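Local coordinates for MoaF-like domain-containing protein (Burkholderia vietnamiensis, PDB 5HAL) that is of unknown function but has a MoaF-like, calycin-type antiparallel beta-barrel that may bind a small ligand, with beta-lactamase activity only proposed, at residues 65-73 and 84-92. Residues are numbered along the deposited sequence; the frame is centred on the assembly and turned at random.
With EDO (1,2-ethanediol), chain B.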
ATOM      1  N   PRO A  65      -8.316   9.458  -6.629  1.00 33.98           N
ATOM      2  CA  PRO A  65      -8.898   8.568  -7.635  1.00 32.26           C
ATOM      3  C   PRO A  65      -8.195   8.753  -8.968  1.00 36.68           C
ATOM      4  O   PRO A  65      -7.828   9.868  -9.345  1.00 39.90           O
ATOM      5  CB  PRO A  65     -10.368   9.014  -7.702  1.00 37.21           C
ATOM      6  CG  PRO A  65     -10.352  10.428  -7.247  1.00 36.08           C
ATOM      7  CD  PRO A  65      -9.257  10.512  -6.209  1.00 32.21           C
ATOM      8  N   VAL A  66      -7.968   7.643  -9.665  1.00 38.22           N
ATOM      9  CA  VAL A  66      -7.483   7.690 -11.039  1.00 40.25           C
ATOM     10  C   VAL A  66      -8.455   7.053 -12.015  1.00 49.65           C
ATOM     11  O   VAL A  66      -8.321   7.267 -13.228  1.00 61.05           O
ATOM     12  CB  VAL A  66      -6.088   7.042 -11.176  1.00 46.99           C
ATOM     13  CG1 VAL A  66      -5.102   7.697 -10.211  1.00 36.29           C
ATOM     14  CG2 VAL A  66      -6.163   5.572 -10.901  1.00 52.21           C
ATOM     15  N   ALA A  67      -9.426   6.295 -11.525  1.00 44.93           N
ATOM     16  CA  ALA A  67     -10.493   5.699 -12.316  1.00 52.54           C
ATOM     17  C   ALA A  67     -11.458   5.085 -11.318  1.00 54.05           C
ATOM     18  O   ALA A  67     -11.231   5.139 -10.106  1.00 58.71           O
ATOM     19  CB  ALA A  67      -9.972   4.659 -13.305  1.00 52.79           C
ATOM     20  N   ALA A  68     -12.539   4.507 -11.831  1.00 52.38           N
ATOM     21  CA  ALA A  68     -13.517   3.852 -10.974  1.00 53.47           C
ATOM     22  C   ALA A  68     -12.833   2.851 -10.054  1.00 57.26           C
ATOM     23  O   ALA A  68     -12.084   1.979 -10.511  1.00 59.33           O
ATOM     24  CB  ALA A  68     -14.575   3.154 -11.831  1.00 57.66           C
ATOM     25  N   ASP A  69     -13.052   3.012  -8.754  1.00 47.43           N
ATOM     26  CA  ASP A  69     -12.548   2.111  -7.720  1.00 45.18           C
ATOM     27  C   ASP A  69     -11.025   1.944  -7.740  1.00 38.40           C
ATOM     28  O   ASP A  69     -10.504   1.023  -7.090  1.00 36.66           O
ATOM     29  CB  ASP A  69     -13.218   0.735  -7.816  1.00 50.62           C
ATOM     30  CG  ASP A  69     -14.728   0.813  -7.685  1.00 53.65           C
ATOM     31  OD1 ASP A  69     -15.220   1.547  -6.806  1.00 52.17           O
ATOM     32  OD2 ASP A  69     -15.421   0.143  -8.473  1.00 56.30           O
ATOM     33  N   THR A  70     -10.296   2.820  -8.434  1.00 34.86           N
ATOM     34  CA  THR A  70      -8.847   2.730  -8.569  1.00 34.05           C
ATOM     35  C   THR A  70      -8.211   4.011  -8.039  1.00 36.35           C
ATOM     36  O   THR A  70      -8.587   5.109  -8.461  1.00 35.59           O
ATOM     37  CB  THR A  70      -8.443   2.509 -10.038  1.00 34.86           C
ATOM     38  OG1 THR A  70      -9.159   1.396 -10.571  1.00 39.19           O
ATOM     39  CG2 THR A  70      -6.955   2.225 -10.153  1.00 33.38           C
ATOM     40  N   TYR A  71      -7.228   3.873  -7.140  1.00 29.75           N
ATOM     41  CA  TYR A  71      -6.652   5.012  -6.437  1.00 28.72           C
ATOM     42  C   TYR A  71      -5.132   4.974  -6.486  1.00 31.25           C
ATOM     43  O   TYR A  71      -4.521   3.907  -6.376  1.00 29.91           O
ATOM     44  CB  TYR A  71      -7.128   5.042  -4.956  1.00 27.48           C
ATOM     45  CG  TYR A  71      -8.628   5.018  -4.869  1.00 30.38           C
ATOM     46  CD1 TYR A  71      -9.317   3.820  -4.769  1.00 32.84           C
ATOM     47  CD2 TYR A  71      -9.362   6.194  -4.958  1.00 33.17           C
ATOM     48  CE1 TYR A  71     -10.708   3.797  -4.743  1.00 37.82           C
ATOM     49  CE2 TYR A  71     -10.746   6.183  -4.923  1.00 35.38           C
ATOM     50  CZ  TYR A  71     -11.409   4.980  -4.819  1.00 36.77           C
ATOM     51  OH  TYR A  71     -12.776   4.961  -4.784  1.00 49.97           O
ATOM     52  N   ALA A  72      -4.528   6.152  -6.641  1.00 30.46           N
ATOM     53  CA  ALA A  72      -3.100   6.346  -6.403  1.00 29.08           C
ATOM     54  C   ALA A  72      -2.882   6.638  -4.914  1.00 31.48           C
ATOM     55  O   ALA A  72      -3.335   7.664  -4.391  1.00 33.01           O
ATOM     56  CB  ALA A  72      -2.563   7.475  -7.280  1.00 22.57           C
ATOM     57  N   ILE A  73      -2.196   5.731  -4.232  1.00 25.14           N
ATOM     58  CA  ILE A  73      -1.934   5.816  -2.797  1.00 22.83           C
ATOM     59  C   ILE A  73      -0.422   5.915  -2.621  1.00 26.97           C
ATOM     60  O   ILE A  73       0.319   5.067  -3.136  1.00 26.95           O
ATOM     61  CB  ILE A  73      -2.516   4.594  -2.067  1.00 23.64           C
ATOM     62  CG1 ILE A  73      -4.001   4.441  -2.435  1.00 25.28           C
ATOM     63  CG2 ILE A  73      -2.317   4.693  -0.544  1.00 21.62           C
ATOM     64  CD1 ILE A  73      -4.646   3.171  -1.909  1.00 25.28           C
ATOM     65  N   VAL A  84       4.580   4.228  -4.100  1.00 23.62           N
ATOM     66  CA  VAL A  84       3.385   4.601  -4.846  1.00 21.79           C
ATOM     67  C   VAL A  84       2.649   3.319  -5.203  1.00 25.91           C
ATOM     68  O   VAL A  84       3.216   2.439  -5.866  1.00 29.06           O
ATOM     69  CB  VAL A  84       3.720   5.394  -6.118  1.00 26.02           C
ATOM     70  CG1 VAL A  84       2.452   5.652  -6.924  1.00 27.32           C
ATOM     71  CG2 VAL A  84       4.408   6.703  -5.775  1.00 22.96           C
ATOM     72  N   HIS A  85       1.394   3.218  -4.766  1.00 22.01           N
ATOM     73  CA  HIS A  85       0.464   2.171  -5.178  1.00 20.36           C
ATOM     74  C   HIS A  85      -0.524   2.716  -6.197  1.00 29.84           C
ATOM     75  O   HIS A  85      -1.037   3.824  -6.037  1.00 27.62           O
ATOM     76  CB  HIS A  85      -0.369   1.654  -4.004  1.00 21.06           C
ATOM     77  CG  HIS A  85       0.303   0.630  -3.156  1.00 25.40           C
ATOM     78  ND1 HIS A  85      -0.407  -0.349  -2.489  1.00 25.20           N
ATOM     79  CD2 HIS A  85       1.604   0.455  -2.821  1.00 24.14           C
ATOM     80  CE1 HIS A  85       0.436  -1.099  -1.799  1.00 26.97           C
ATOM     81  NE2 HIS A  85       1.661  -0.633  -1.987  1.00 25.21           N
ATOM     82  N   ILE A  86      -0.852   1.903  -7.201  1.00 28.06           N
ATOM     83  CA  ILE A  86      -2.072   2.086  -7.980  1.00 27.91           C
ATOM     84  C   ILE A  86      -2.920   0.862  -7.692  1.00 28.50           C
ATOM     85  O   ILE A  86      -2.667  -0.225  -8.224  1.00 28.07           O
ATOM     86  CB  ILE A  86      -1.807   2.254  -9.477  1.00 29.99           C
ATOM     87  CG1 ILE A  86      -0.854   3.428  -9.678  1.00 29.22           C
ATOM     88  CG2 ILE A  86      -3.116   2.502 -10.219  1.00 26.51           C
ATOM     89  CD1 ILE A  86      -0.224   3.445 -11.000  1.00 37.15           C
ATOM     90  N   ASP A  87      -3.902   1.028  -6.818  1.00 26.08           N
ATOM     91  CA  ASP A  87      -4.664  -0.082  -6.270  1.00 27.13           C
ATOM     92  C   ASP A  87      -6.091  -0.001  -6.791  1.00 30.56           C
ATOM     93  O   ASP A  87      -6.787   0.992  -6.560  1.00 34.51           O
ATOM     94  CB  ASP A  87      -4.624  -0.059  -4.741  1.00 24.95           C
ATOM     95  CG  ASP A  87      -3.273  -0.489  -4.193  1.00 29.03           C
ATOM     96  OD1 ASP A  87      -2.436  -0.933  -5.002  1.00 27.98           O
ATOM     97  OD2 ASP A  87      -3.043  -0.398  -2.965  1.00 25.80           O
ATOM     98  N   ASP A  88      -6.508  -1.043  -7.503  1.00 33.31           N
ATOM     99  CA  ASP A  88      -7.836  -1.145  -8.095  1.00 34.56           C
ATOM    100  C   ASP A  88      -8.626  -2.119  -7.230  1.00 35.75           C
ATOM    101  O   ASP A  88      -8.375  -3.330  -7.265  1.00 38.26           O
ATOM    102  CB  ASP A  88      -7.711  -1.614  -9.546  1.00 39.08           C
ATOM    103  CG  ASP A  88      -9.055  -1.806 -10.253  1.00 41.53           C
ATOM    104  OD1 ASP A  88     -10.108  -1.935  -9.603  1.00 38.82           O
ATOM    105  OD2 ASP A  88      -9.033  -1.854 -11.498  1.00 44.90           O
ATOM    106  N   PHE A  89      -9.569  -1.587  -6.442  1.00 33.80           N
ATOM    107  CA  PHE A  89     -10.287  -2.391  -5.464  1.00 38.40           C
ATOM    108  C   PHE A  89     -11.434  -3.186  -6.064  1.00 45.01           C
ATOM    109  O   PHE A  89     -11.997  -4.037  -5.368  1.00 45.20           O
ATOM    110  CB  PHE A  89     -10.807  -1.499  -4.332  1.00 32.25           C
ATOM    111  CG  PHE A  89      -9.712  -0.916  -3.491  1.00 33.48           C
ATOM    112  CD1 PHE A  89      -9.363  -1.502  -2.289  1.00 31.23           C
ATOM    113  CD2 PHE A  89      -8.994   0.185  -3.932  1.00 30.72           C
ATOM    114  CE1 PHE A  89      -8.339  -0.981  -1.520  1.00 32.91           C
ATOM    115  CE2 PHE A  89      -7.974   0.715  -3.170  1.00 35.37           C
ATOM    116  CZ  PHE A  89      -7.641   0.123  -1.958  1.00 32.33           C
ATOM    117  N   ALA A  90     -11.799  -2.935  -7.319  1.00 48.64           N
ATOM    118  CA  ALA A  90     -12.825  -3.756  -7.957  1.00 51.97           C
ATOM    119  C   ALA A  90     -12.210  -4.969  -8.645  1.00 53.23           C
ATOM    120  O   ALA A  90     -12.688  -6.094  -8.475  1.00 54.53           O
ATOM    121  CB  ALA A  90     -13.628  -2.928  -8.961  1.00 48.48           C
ATOM    122  N   ALA A  91     -11.142  -4.756  -9.410  1.00 51.00           N
ATOM    123  CA  ALA A  91     -10.441  -5.861 -10.046  1.00 51.33           C
ATOM    124  C   ALA A  91      -9.548  -6.622  -9.078  1.00 54.73           C
ATOM    125  O   ALA A  91      -9.132  -7.741  -9.396  1.00 52.75           O
ATOM    126  CB  ALA A  91      -9.600  -5.347 -11.216  1.00 47.17           C
ATOM    127  N   GLY A  92      -9.244  -6.047  -7.917  1.00 47.04           N
ATOM    128  CA  GLY A  92      -8.348  -6.706  -6.982  1.00 41.08           C
ATOM    129  C   GLY A  92      -6.901  -6.737  -7.430  1.00 40.43           C
ATOM    130  O   GLY A  92      -6.238  -7.776  -7.307  1.00 39.85           O
TER
HETATM  131  C1  EDO B 201       5.414  -1.602  -1.223  1.00 63.28           C
HETATM  132  O1  EDO B 201       4.028  -1.980  -1.160  1.00 51.30           O
HETATM  133  C2  EDO B 201       6.112  -1.954   0.086  1.00 64.84           C
HETATM  134  O2  EDO B 201       7.533  -1.812  -0.030  1.00 65.11           O
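Tyr71 and Ile73 face Asp87 and His85 across an antiparallel strand pair, and each pairing is closed by two backbone hydrogen bonds; a fifth, from Phe89 N to Asp69 O at 2.8 Å, carries the ladder one step past strand 84-88. On the barrel-lining face, Phe89 CE2 meets Tyr71 CD1 at 3.7 Å near the edge of the tyrosine ring, the planes inclined at 60°. Ile73 CD1 comes to the edge of the Phe89 ring, 4.3 Å from CZ, and touches Asp87 OD2 at 4.1 Å. On the other face, Thr70 CG2 packs against Ile86 CG2 at 3.8 Å, while Thr70 OG1 donates a hydrogen bond to Ala68 O inside a type II turn.

With CG anti to the backbone N (chi1 178°), Asp88 directs OD1 to the following loop, where it accepts from Ala90 N, an Asx turn, and from Ala91 N, extending it to an Asx motif. Asp87 OD2 takes His85 ND1 at 2.7 Å from the syn side, almost in the imidazole plane, which fixes the ring's rotation; His85 NE2 bonds O1 of an ethanediol, probably carried over from crystallisation, at 2.8 Å. Ser94 OG is hydrogen-bonded to Asp87 OD1.

Phe18 lies against the Tyr71 and Phe89 rings, and strands 56-67 and 93-99 flank the 70-76/82-88 hairpin, one up-and-down step of an eight-stranded antiparallel barrel consistent with the calycin clan.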